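Local coordinates for peptidase M16 C-terminal domain-containing protein (PDB 3D3Y) that is of unknown function but belongs to the M16 peptidase family and is probably a metal-binding relative of those zinc proteases, at residues F273-Q276 and V277-G280. Residues are numbered along the deposited sequence; the frame is centred on the assembly and turned at random.
Sequences FALQ and VFNG
Gln276 O is gripped twice: Gly280 N donates to it over 3.2 Å, and a water donates to it over 2.8 Å. The first is one of four successive i to i+4 bonds of the α-helix 272-284, which lies in the region matching the M16 inactive domain. The same water gives its other hydrogen to Asn279 OD1 at 3.1 Å, so it bridges a backbone carbonyl to a side-chain amide three residues on. Asparagine suits this place because its short chain, with CG trans to the backbone N (chi1 180°), carries the amide oxygen to the water, while Asn279 CB lies 3.4 Å from Leu275 O. The other three bonds run from Val277 N to Phe273 O, from Phe278 N to Ala274 O and from Asn279 N to Leu275 O; the last two are the shorter, both with N-H...O angles of 163°.

Toward helix 400-409, Leu275 CD1 lies 4.3 Å from Phe278 CD2, oblique to the ring, a loose apolar contact between residues three apart. Both side chains also reach Val406 of that helix, where small Ala274 fits as well, and Leu275 and Asn279 meet Ile308 of strand 303-309. The helix packs on helix 388-397 too, through Gln276 and through Phe273, whose aromatic ring suits an edge-to-face stack with Trp391. Val277, β-branched, splits its methyls: CG1 is trans to its own nitrogen (chi1 177°), whereas CG2 lies back along the preceding turn, 3.6 Å from Phe273 O.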
loop_
_atom_site.group_PDB
_atom_site.type_symbol
_atom_site.label_atom_id
_atom_site.label_comp_id
_atom_site.label_asym_id
_atom_site.label_seq_id
_atom_site.Cartn_x
_atom_site.Cartn_y
_atom_site.Cartn_z
ATOM N N PHE A 273 7.815 -16.194 -7.454
ATOM C CA PHE A 273 8.403 -16.810 -6.251
ATOM C C PHE A 273 9.937 -16.747 -6.232
ATOM O O PHE A 273 10.548 -16.434 -5.190
ATOM C CB PHE A 273 7.879 -18.255 -6.053
ATOM C CG PHE A 273 6.460 -18.282 -5.619
ATOM C CD1 PHE A 273 6.136 -18.197 -4.259
ATOM C CD2 PHE A 273 5.426 -18.314 -6.567
ATOM C CE1 PHE A 273 4.816 -18.159 -3.844
ATOM C CE2 PHE A 273 4.093 -18.272 -6.160
ATOM C CZ PHE A 273 3.792 -18.204 -4.809
ATOM N N ALA A 274 10.547 -17.023 -7.391
ATOM C CA ALA A 274 12.002 -16.851 -7.575
ATOM C C ALA A 274 12.465 -15.439 -7.157
ATOM O O ALA A 274 13.531 -15.267 -6.580
ATOM C CB ALA A 274 12.375 -17.121 -9.055
ATOM N N LEU A 275 11.643 -14.440 -7.455
ATOM C CA LEU A 275 11.986 -13.040 -7.103
ATOM C C LEU A 275 11.923 -12.826 -5.588
ATOM O O LEU A 275 12.787 -12.161 -4.998
ATOM C CB LEU A 275 11.070 -12.060 -7.840
ATOM C CG LEU A 275 11.166 -10.588 -7.403
ATOM C CD1 LEU A 275 12.520 -10.040 -7.864
ATOM C CD2 LEU A 275 10.006 -9.798 -8.050
ATOM N N GLN A 276 10.929 -13.451 -4.950
ATOM C CA GLN A 276 10.809 -13.397 -3.492
ATOM C C GLN A 276 12.139 -13.866 -2.857
ATOM O O GLN A 276 12.683 -13.220 -1.965
ATOM C CB GLN A 276 9.641 -14.283 -3.033
ATOM C CG GLN A 276 8.249 -13.824 -3.496
ATOM C CD GLN A 276 7.830 -12.527 -2.818
ATOM O OE1 GLN A 276 8.294 -12.207 -1.711
ATOM N NE2 GLN A 276 6.971 -11.764 -3.477
ATOM N N VAL A 277 12.646 -14.985 -3.355
ATOM C CA VAL A 277 13.851 -15.589 -2.826
ATOM C C VAL A 277 15.064 -14.767 -3.239
ATOM O O VAL A 277 15.922 -14.488 -2.392
ATOM C CB VAL A 277 13.978 -17.092 -3.230
ATOM C CG1 VAL A 277 15.314 -17.707 -2.715
ATOM C CG2 VAL A 277 12.771 -17.890 -2.697
ATOM N N PHE A 278 15.127 -14.352 -4.511
ATOM C CA PHE A 278 16.259 -13.520 -4.959
ATOM C C PHE A 278 16.406 -12.299 -4.054
ATOM O O PHE A 278 17.515 -11.965 -3.604
ATOM C CB PHE A 278 16.093 -13.050 -6.405
ATOM C CG PHE A 278 16.998 -11.894 -6.739
ATOM C CD1 PHE A 278 18.326 -12.119 -7.154
ATOM C CD2 PHE A 278 16.547 -10.581 -6.601
ATOM C CE1 PHE A 278 19.190 -11.037 -7.433
ATOM C CE2 PHE A 278 17.400 -9.499 -6.869
ATOM C CZ PHE A 278 18.724 -9.730 -7.307
ATOM N N ASN A 279 15.275 -11.649 -3.770
ATOM C CA ASN A 279 15.281 -10.435 -2.968
ATOM C C ASN A 279 15.832 -10.688 -1.588
ATOM O O ASN A 279 16.641 -9.887 -1.079
ATOM C CB ASN A 279 13.898 -9.776 -2.859
ATOM C CG ASN A 279 13.953 -8.512 -2.008
ATOM O OD1 ASN A 279 13.335 -8.436 -0.922
ATOM N ND2 ASN A 279 14.731 -7.540 -2.471
ATOM N N GLY A 280 15.411 -11.801 -0.980
ATOM C CA GLY A 280 15.909 -12.177 0.335
ATOM C C GLY A 280 17.411 -12.396 0.357
ATOM O O GLY A 280 18.068 -12.002 1.317
HETATM O O HOH W 1 11.767 -11.094 -0.443
#